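PDB 7CHU: putative pectin lyase from Geobacillus virus E2, which is a trimeric tailspike protein of a deep-sea thermophilic bacteriophage that probably recognises the host cell surface and may act on its polysaccharides through a pectate lyase-like beta-helix. Local coordinates for residues K288-D293 with Y320-N325; T314-C319 with I339-Y344. All blocks are in the same frame, centred on the assembly; numbering follows the deposited sequence.

Interaction 1: residues K288-D293 with Y320-N325; sequences KFHGKD and YFYQCN
Phe289 lies flat over Phe321 in an offset stack, ring centroids 4.6 Å apart and planes 12° from parallel, with Phe289 CD1 set toward the rim of the Phe321 face. Paired in register, the two leave the same face of the parallel strands 288-290 and 320-324, and like first torsions (chi1 near -60°, CG anti to the carbonyl carbon) keep the rings side by side. Backbone bonds zip the pair in register: Phe289 N gives to Tyr320 O at 2.7 Å, Tyr322 N to Phe289 O, and Gly291 N to Tyr322 O, an oxygen that His306 NE2 shares. On the other face of the sheet Lys288, His290, Tyr320 and Tyr322 line up. Tyr322 turns its CD2-CE2 edge to the imidazole face of His290 in an edge-to-face pair, CD2 coming within 3.3 Å of His290 NE2 with the planes at 62°. A bond in the ring plane from His290 ND1 to Gly291 O, 3.2 Å, restrains the imidazole's rotation. Lys288 runs out extended, its CG passing the edge of Tyr320 3.6 Å from CD2, and its NZ makes a salt bridge with Asp219 of the second subunit. Gln323 can be followed outward: CB sits over the centre of the Tyr322 ring and brushes Gly291 CA, CG lies 3.4 Å from Asp293 O, and the bend at chi2 brings NE2 to a lone pair of that same Asp293 O at 2.8 Å, while OE1 takes a bond from Asn345 ND2. The amide thereby ties the loop after strand 288-290 to the next coil. Phe260, against Phe289, and Phe343, against Phe321, continue the ring pile in both directions, an internal aromatic stack characteristic of a parallel beta-helix of the pectate lyase-like type.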
ATOM      1  N   LYS A 288      -9.478   3.408   6.517  1.00 12.63           N
ATOM      2  CA  LYS A 288     -10.685   2.922   7.187  1.00 14.10           C
ATOM      3  C   LYS A 288     -11.728   4.041   7.238  1.00 14.75           C
ATOM      4  O   LYS A 288     -11.401   5.154   7.639  1.00 13.10           O
ATOM      5  CB  LYS A 288     -10.346   2.476   8.615  1.00 14.23           C
ATOM      6  CG  LYS A 288     -11.566   2.219   9.515  1.00 16.38           C
ATOM      7  CD  LYS A 288     -11.118   1.686  10.866  1.00 15.37           C
ATOM      8  CE  LYS A 288     -12.262   1.476  11.819  1.00 18.16           C
ATOM      9  NZ  LYS A 288     -11.846   0.660  12.991  1.00 19.92           N
ATOM     10  N   PHE A 289     -12.981   3.745   6.843  1.00 12.60           N
ATOM     11  CA  PHE A 289     -14.106   4.689   6.902  1.00 13.23           C
ATOM     12  C   PHE A 289     -15.250   4.006   7.652  1.00 16.15           C
ATOM     13  O   PHE A 289     -15.980   3.184   7.081  1.00 13.75           O
ATOM     14  CB  PHE A 289     -14.561   5.127   5.508  1.00 14.39           C
ATOM     15  CG  PHE A 289     -13.486   5.794   4.689  1.00 14.42           C
ATOM     16  CD1 PHE A 289     -12.682   5.046   3.833  1.00 14.59           C
ATOM     17  CD2 PHE A 289     -13.268   7.155   4.783  1.00 14.90           C
ATOM     18  CE1 PHE A 289     -11.661   5.656   3.073  1.00 14.03           C
ATOM     19  CE2 PHE A 289     -12.275   7.782   4.020  1.00 15.31           C
ATOM     20  CZ  PHE A 289     -11.455   7.036   3.172  1.00 13.85           C
ATOM     21  N   HIS A 290     -15.415   4.354   8.924  1.00 14.31           N
ATOM     22  CA  HIS A 290     -16.249   3.592   9.854  1.00 20.06           C
ATOM     23  C   HIS A 290     -17.325   4.502  10.439  1.00 18.85           C
ATOM     24  O   HIS A 290     -17.016   5.577  10.942  1.00 17.17           O
ATOM     25  CB  HIS A 290     -15.356   3.017  10.960  1.00 19.04           C
ATOM     26  CG  HIS A 290     -15.981   1.939  11.786  1.00 21.24           C
ATOM     27  ND1 HIS A 290     -16.980   2.186  12.704  1.00 24.10           N
ATOM     28  CD2 HIS A 290     -15.670   0.627  11.914  1.00 20.17           C
ATOM     29  CE1 HIS A 290     -17.288   1.060  13.331  1.00 19.52           C
ATOM     30  NE2 HIS A 290     -16.505   0.102  12.868  1.00 24.33           N
ATOM     31  N   GLY A 291     -18.571   4.062  10.410  1.00 17.31           N
ATOM     32  CA  GLY A 291     -19.659   4.915  10.815  1.00 17.08           C
ATOM     33  C   GLY A 291     -19.719   5.158  12.310  1.00 19.21           C
ATOM     34  O   GLY A 291     -18.910   4.674  13.108  1.00 19.04           O
ATOM     35  N   LYS A 292     -20.726   5.942  12.685  1.00 15.85           N
ATOM     36  CA  LYS A 292     -20.868   6.458  14.038  1.00 18.49           C
ATOM     37  C   LYS A 292     -21.580   5.480  14.960  1.00 20.78           C
ATOM     38  O   LYS A 292     -21.215   5.358  16.130  1.00 16.76           O
ATOM     39  CB  LYS A 292     -21.637   7.786  13.998  1.00 18.10           C
ATOM     40  CG  LYS A 292     -21.810   8.443  15.354  1.00 22.14           C
ATOM     41  CD  LYS A 292     -22.484   9.787  15.211  1.00 24.92           C
ATOM     42  CE  LYS A 292     -22.571  10.452  16.557  1.00 28.28           C
ATOM     43  NZ  LYS A 292     -22.948  11.851  16.396  1.00 31.52           N
ATOM     44  N   ASP A 293     -22.582   4.770  14.446  1.00 19.72           N
ATOM     45  CA  ASP A 293     -23.501   3.982  15.266  1.00 23.81           C
ATOM     46  C   ASP A 293     -23.644   2.597  14.645  1.00 23.95           C
ATOM     47  O   ASP A 293     -24.402   2.419  13.676  1.00 22.45           O
ATOM     48  CB  ASP A 293     -24.842   4.701  15.378  1.00 23.42           C
ATOM     49  CG  ASP A 293     -25.905   3.906  16.129  1.00 27.95           C
ATOM     50  OD1 ASP A 293     -25.593   2.819  16.688  1.00 27.78           O
ATOM     51  OD2 ASP A 293     -27.067   4.393  16.164  1.00 27.45           O
ATOM     52  N   TYR A 320     -11.604   0.349   3.441  1.00 13.44           N
ATOM     53  CA  TYR A 320     -12.642  -0.331   4.200  1.00 15.66           C
ATOM     54  C   TYR A 320     -13.751   0.670   4.517  1.00 17.69           C
ATOM     55  O   TYR A 320     -13.492   1.720   5.125  1.00 14.26           O
ATOM     56  CB  TYR A 320     -12.037  -0.911   5.482  1.00 15.21           C
ATOM     57  CG  TYR A 320     -13.022  -1.241   6.591  1.00 19.39           C
ATOM     58  CD1 TYR A 320     -14.050  -2.168   6.407  1.00 20.14           C
ATOM     59  CD2 TYR A 320     -12.903  -0.631   7.831  1.00 22.79           C
ATOM     60  CE1 TYR A 320     -14.936  -2.470   7.436  1.00 23.47           C
ATOM     61  CE2 TYR A 320     -13.766  -0.916   8.850  1.00 26.18           C
ATOM     62  CZ  TYR A 320     -14.775  -1.826   8.652  1.00 23.66           C
ATOM     63  OH  TYR A 320     -15.609  -2.061   9.706  1.00 32.41           O
ATOM     64  N   PHE A 321     -14.975   0.355   4.090  1.00 12.70           N
ATOM     65  CA  PHE A 321     -16.148   1.188   4.322  1.00 16.10           C
ATOM     66  C   PHE A 321     -17.170   0.394   5.117  1.00 17.46           C
ATOM     67  O   PHE A 321     -17.489  -0.744   4.746  1.00 17.93           O
ATOM     68  CB  PHE A 321     -16.779   1.633   2.997  1.00 12.98           C
ATOM     69  CG  PHE A 321     -15.949   2.634   2.233  1.00 12.03           C
ATOM     70  CD1 PHE A 321     -14.905   2.205   1.405  1.00 13.14           C
ATOM     71  CD2 PHE A 321     -16.217   3.996   2.342  1.00 12.82           C
ATOM     72  CE1 PHE A 321     -14.125   3.126   0.704  1.00 14.11           C
ATOM     73  CE2 PHE A 321     -15.448   4.934   1.636  1.00 13.43           C
ATOM     74  CZ  PHE A 321     -14.413   4.501   0.812  1.00 14.82           C
ATOM     75  N   TYR A 322     -17.709   0.995   6.180  1.00 16.64           N
ATOM     76  CA  TYR A 322     -18.688   0.291   7.003  1.00 20.18           C
ATOM     77  C   TYR A 322     -19.669   1.274   7.627  1.00 17.69           C
ATOM     78  O   TYR A 322     -19.258   2.312   8.156  1.00 17.77           O
ATOM     79  CB  TYR A 322     -17.982  -0.533   8.095  1.00 18.94           C
ATOM     80  CG  TYR A 322     -18.892  -0.974   9.212  1.00 20.07           C
ATOM     81  CD1 TYR A 322     -19.872  -1.923   8.995  1.00 18.36           C
ATOM     82  CD2 TYR A 322     -18.785  -0.416  10.473  1.00 20.63           C
ATOM     83  CE1 TYR A 322     -20.715  -2.317  10.017  1.00 23.08           C
ATOM     84  CE2 TYR A 322     -19.611  -0.797  11.494  1.00 20.76           C
ATOM     85  CZ  TYR A 322     -20.570  -1.755  11.267  1.00 22.73           C
ATOM     86  OH  TYR A 322     -21.406  -2.120  12.293  1.00 26.15           O
ATOM     87  N   GLN A 323     -20.963   0.937   7.550  1.00 15.46           N
ATOM     88  CA  GLN A 323     -22.036   1.601   8.284  1.00 14.95           C
ATOM     89  C   GLN A 323     -22.200   3.076   7.903  1.00 18.97           C
ATOM     90  O   GLN A 323     -21.669   3.966   8.580  1.00 17.90           O
ATOM     91  CB  GLN A 323     -21.801   1.457   9.789  1.00 16.63           C
ATOM     92  CG  GLN A 323     -23.032   1.705  10.676  1.00 15.55           C
ATOM     93  CD  GLN A 323     -23.989   0.503  10.727  1.00 20.81           C
ATOM     94  OE1 GLN A 323     -23.888  -0.417   9.916  1.00 17.68           O
ATOM     95  NE2 GLN A 323     -24.943   0.535  11.656  1.00 21.36           N
ATOM     96  N   CYS A 324     -22.918   3.333   6.797  1.00 13.82           N
ATOM     97  CA  CYS A 324     -23.190   4.697   6.275  1.00 15.67           C
ATOM     98  C   CYS A 324     -24.645   4.962   5.953  1.00 19.15           C
ATOM     99  O   CYS A 324     -25.261   4.218   5.197  1.00 15.11           O
ATOM    100  CB  CYS A 324     -22.314   4.931   5.043  1.00 17.96           C
ATOM    101  SG  CYS A 324     -22.566   6.505   4.200  1.00 18.34           S
ATOM    102  N   ASN A 325     -25.186   6.043   6.503  1.00 18.50           N
ATOM    103  CA  ASN A 325     -26.558   6.430   6.212  1.00 18.89           C
ATOM    104  C   ASN A 325     -26.631   7.305   4.957  1.00 20.61           C
ATOM    105  O   ASN A 325     -27.164   8.413   4.992  1.00 20.02           O
ATOM    106  CB  ASN A 325     -27.135   7.172   7.421  1.00 19.92           C
ATOM    107  CG  ASN A 325     -28.609   7.482   7.276  1.00 25.59           C
ATOM    108  OD1 ASN A 325     -29.328   6.828   6.519  1.00 20.98           O
ATOM    109  ND2 ASN A 325     -29.073   8.486   8.012  1.00 21.09           N
TER

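Interaction 2: residues T314-C319 with I339-Y344; sequences TYVMNC and IGCDFY
Val316 begins the contact by handing its carbonyl oxygen to Ile339 N, 3.0 Å away along a nearly straight N-H...O line, while its CG1 rests on the sulfur of Cys341. That sulfur also comes within 3.2 Å of Val316 O. Met317 is paired in parallel with Ile339, and their side chains lie alongside each other; bends at chi2 and chi3 fold the thioether back, so that SD lies against Ile339 CB and CE reaches Ile339 CG2 at 3.7 Å. Asn318 leaves the strand with a left-handed backbone conformation, as Gly340 does on the neighbouring coil, and the two turns stay in step: Asn318 N binds Ile339 O at 2.8 Å, and Asn318 CA directs its hydrogen at Gly340 O. The Asn318 amide takes no part in this pairing; its ND2 bonds to Gln283 OE1 of the second subunit. At Cys319 a sulfur stands in for a backbone acceptor, Cys319 N giving to Cys341 SG at 3.5 Å and 163°. The SG of Cys341 is placed for this by a chi1 of -58°, which sets it beside its own backbone N. Cys319 O then takes Asp342 N at 3.1 Å and touches Cys341 CA, and regular strand pairing resumes. Asp342 turns the end of its side chain away, to salt bridges with Arg335 and Lys337 of the second subunit. Cys319 and Cys341 meet as CB against SG at 4.1 Å, not as a disulfide, and rest in turn on Cys287 and Cys365. Within this buried turn, the chemistry implies, the Cys319 amide finds its acceptor in the sulfur of Cys341, probably a neutral thiol, while Asp342 is probably held ionised by its two cationic partners across the subunit interface.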
ATOM      1  N   THR A 314      -9.055  10.370  -8.498  1.00 14.14           N
ATOM      2  CA  THR A 314      -8.783   9.971  -7.129  1.00 17.98           C
ATOM      3  C   THR A 314      -8.549   8.469  -7.085  1.00 17.67           C
ATOM      4  O   THR A 314      -9.203   7.704  -7.807  1.00 19.58           O
ATOM      5  CB  THR A 314      -9.958  10.352  -6.217  1.00 18.96           C
ATOM      6  OG1 THR A 314     -10.347  11.704  -6.492  1.00 22.31           O
ATOM      7  CG2 THR A 314      -9.597  10.215  -4.734  1.00 16.85           C
ATOM      8  N   TYR A 315      -7.635   8.042  -6.230  1.00 13.22           N
ATOM      9  CA  TYR A 315      -7.304   6.625  -6.102  1.00 15.20           C
ATOM     10  C   TYR A 315      -7.787   6.161  -4.735  1.00 16.09           C
ATOM     11  O   TYR A 315      -7.251   6.592  -3.709  1.00 17.07           O
ATOM     12  CB  TYR A 315      -5.801   6.387  -6.238  1.00 13.12           C
ATOM     13  CG  TYR A 315      -5.128   6.962  -7.478  1.00 14.91           C
ATOM     14  CD1 TYR A 315      -4.979   8.334  -7.630  1.00 12.33           C
ATOM     15  CD2 TYR A 315      -4.598   6.124  -8.468  1.00 13.78           C
ATOM     16  CE1 TYR A 315      -4.330   8.866  -8.726  1.00 13.40           C
ATOM     17  CE2 TYR A 315      -3.946   6.641  -9.577  1.00 13.40           C
ATOM     18  CZ  TYR A 315      -3.817   8.028  -9.696  1.00 14.32           C
ATOM     19  OH  TYR A 315      -3.160   8.571 -10.774  1.00 16.92           O
ATOM     20  N   VAL A 316      -8.809   5.317  -4.712  1.00 15.13           N
ATOM     21  CA  VAL A 316      -9.300   4.758  -3.459  1.00 11.11           C
ATOM     22  C   VAL A 316      -8.920   3.278  -3.466  1.00 16.81           C
ATOM     23  O   VAL A 316      -9.649   2.430  -4.006  1.00 13.06           O
ATOM     24  CB  VAL A 316     -10.814   4.977  -3.290  1.00 14.31           C
ATOM     25  CG1 VAL A 316     -11.280   4.519  -1.923  1.00 13.98           C
ATOM     26  CG2 VAL A 316     -11.183   6.479  -3.532  1.00 15.39           C
ATOM     27  N   MET A 317      -7.768   2.972  -2.863  1.00 13.23           N
ATOM     28  CA  MET A 317      -7.118   1.674  -2.963  1.00 15.86           C
ATOM     29  C   MET A 317      -7.265   0.894  -1.665  1.00 16.03           C
ATOM     30  O   MET A 317      -6.830   1.353  -0.602  1.00 14.85           O
ATOM     31  CB  MET A 317      -5.636   1.827  -3.309  1.00 15.72           C
ATOM     32  CG  MET A 317      -5.363   2.731  -4.497  1.00 14.36           C
ATOM     33  SD  MET A 317      -6.038   2.092  -6.052  0.67 11.48           S
ATOM     34  CE  MET A 317      -5.094   0.572  -6.250  1.00 15.53           C
ATOM     35  N   ASN A 318      -7.834  -0.304  -1.774  1.00 14.31           N
ATOM     36  CA  ASN A 318      -7.996  -1.242  -0.659  1.00 16.93           C
ATOM     37  C   ASN A 318      -8.441  -0.515   0.614  1.00 16.57           C
ATOM     38  O   ASN A 318      -7.816  -0.582   1.674  1.00 15.19           O
ATOM     39  CB  ASN A 318      -6.721  -2.099  -0.431  1.00 14.17           C
ATOM     40  CG  ASN A 318      -5.403  -1.321  -0.592  1.00 14.04           C
ATOM     41  OD1 ASN A 318      -4.996  -0.945  -1.709  1.00 13.99           O
ATOM     42  ND2 ASN A 318      -4.706  -1.118   0.523  1.00 15.62           N
ATOM     43  N   CYS A 319      -9.556   0.200   0.491  1.00 16.35           N
ATOM     44  CA  CYS A 319     -10.123   0.875   1.644  1.00 13.46           C
ATOM     45  C   CYS A 319     -11.327   0.115   2.165  1.00 14.99           C
ATOM     46  O   CYS A 319     -11.986  -0.648   1.443  1.00 14.96           O
ATOM     47  CB  CYS A 319     -10.496   2.333   1.334  1.00 14.60           C
ATOM     48  SG  CYS A 319      -9.083   3.397   0.894  1.00 17.13           S
ATOM     49  N   ILE A 339     -10.616   0.515  -6.117  1.00 15.12           N
ATOM     50  CA  ILE A 339      -9.946  -0.748  -6.423  1.00 12.98           C
ATOM     51  C   ILE A 339      -9.714  -1.512  -5.131  1.00 14.09           C
ATOM     52  O   ILE A 339      -9.045  -1.004  -4.217  1.00 15.87           O
ATOM     53  CB  ILE A 339      -8.611  -0.513  -7.156  1.00 16.33           C
ATOM     54  CG1 ILE A 339      -8.862   0.019  -8.575  1.00 16.96           C
ATOM     55  CG2 ILE A 339      -7.769  -1.798  -7.176  1.00 18.15           C
ATOM     56  CD1 ILE A 339      -7.588   0.280  -9.349  1.00 15.36           C
ATOM     57  N   GLY A 340     -10.216  -2.748  -5.072  1.00 14.91           N
ATOM     58  CA  GLY A 340      -9.983  -3.599  -3.925  1.00 15.20           C
ATOM     59  C   GLY A 340     -10.648  -3.139  -2.648  1.00 15.65           C
ATOM     60  O   GLY A 340     -10.186  -3.492  -1.564  1.00 17.01           O
ATOM     61  N   CYS A 341     -11.716  -2.350  -2.732  1.00 13.74           N
ATOM     62  CA  CYS A 341     -12.348  -1.882  -1.510  1.00 13.67           C
ATOM     63  C   CYS A 341     -13.436  -2.853  -1.074  1.00 16.39           C
ATOM     64  O   CYS A 341     -14.000  -3.598  -1.876  1.00 14.21           O
ATOM     65  CB  CYS A 341     -12.944  -0.475  -1.703  1.00 15.28           C
ATOM     66  SG  CYS A 341     -11.674   0.732  -2.210  1.00 16.66           S
ATOM     67  N   ASP A 342     -13.790  -2.774   0.195  1.00 14.38           N
ATOM     68  CA  ASP A 342     -14.911  -3.548   0.690  1.00 18.04           C
ATOM     69  C   ASP A 342     -15.891  -2.618   1.382  1.00 19.69           C
ATOM     70  O   ASP A 342     -15.487  -1.716   2.124  1.00 15.10           O
ATOM     71  CB  ASP A 342     -14.463  -4.647   1.634  1.00 17.41           C
ATOM     72  CG  ASP A 342     -15.532  -5.716   1.811  1.00 23.55           C
ATOM     73  OD1 ASP A 342     -16.324  -5.543   2.767  1.00 19.75           O
ATOM     74  OD2 ASP A 342     -15.582  -6.691   0.995  1.00 19.65           O
ATOM     75  N   PHE A 343     -17.177  -2.877   1.155  1.00 14.85           N
ATOM     76  CA  PHE A 343     -18.281  -2.035   1.593  1.00 15.56           C
ATOM     77  C   PHE A 343     -19.268  -2.884   2.376  1.00 16.96           C
ATOM     78  O   PHE A 343     -19.706  -3.931   1.887  1.00 18.15           O
ATOM     79  CB  PHE A 343     -19.009  -1.418   0.392  1.00 18.26           C
ATOM     80  CG  PHE A 343     -18.119  -0.674  -0.555  1.00 15.31           C
ATOM     81  CD1 PHE A 343     -17.886   0.698  -0.365  1.00 13.95           C
ATOM     82  CD2 PHE A 343     -17.563  -1.314  -1.659  1.00 12.84           C
ATOM     83  CE1 PHE A 343     -17.086   1.423  -1.255  1.00 14.30           C
ATOM     84  CE2 PHE A 343     -16.750  -0.622  -2.559  1.00 15.91           C
ATOM     85  CZ  PHE A 343     -16.504   0.764  -2.361  1.00 14.49           C
ATOM     86  N   TYR A 344     -19.627  -2.446   3.576  1.00 13.39           N
ATOM     87  CA  TYR A 344     -20.568  -3.212   4.389  1.00 20.13           C
ATOM     88  C   TYR A 344     -21.590  -2.283   5.038  1.00 17.61           C
ATOM     89  O   TYR A 344     -21.270  -1.572   5.995  1.00 18.58           O
ATOM     90  CB  TYR A 344     -19.837  -4.038   5.449  1.00 22.21           C
ATOM     91  CG  TYR A 344     -20.724  -5.055   6.115  1.00 21.11           C
ATOM     92  CD1 TYR A 344     -20.947  -6.304   5.531  1.00 22.50           C
ATOM     93  CD2 TYR A 344     -21.345  -4.770   7.321  1.00 21.15           C
ATOM     94  CE1 TYR A 344     -21.766  -7.243   6.150  1.00 26.87           C
ATOM     95  CE2 TYR A 344     -22.161  -5.698   7.941  1.00 20.44           C
ATOM     96  CZ  TYR A 344     -22.363  -6.934   7.351  1.00 24.43           C
ATOM     97  OH  TYR A 344     -23.188  -7.855   7.950  1.00 31.44           O
TER

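Overall arrangement
From the N terminus, strand 288-290 comes first, and interaction 1 brings it against 320-324 one coil later, closing a long excursion that includes the loop after Asp293. The segment 314-319 lies inside that excursion and leads directly into 320-325; its own partner, 339-344, comes after both, so the two contacts cross instead of nesting, as successive windings of a helix must. Interaction 2 thus closes the following, shorter coil. The two meet where strand 320-324 lies beside strand 342-346, with Phe321 N probably bonded to Asp342 O. Together they tie three consecutive beta-helix coils, and both reach the second subunit of the trimer.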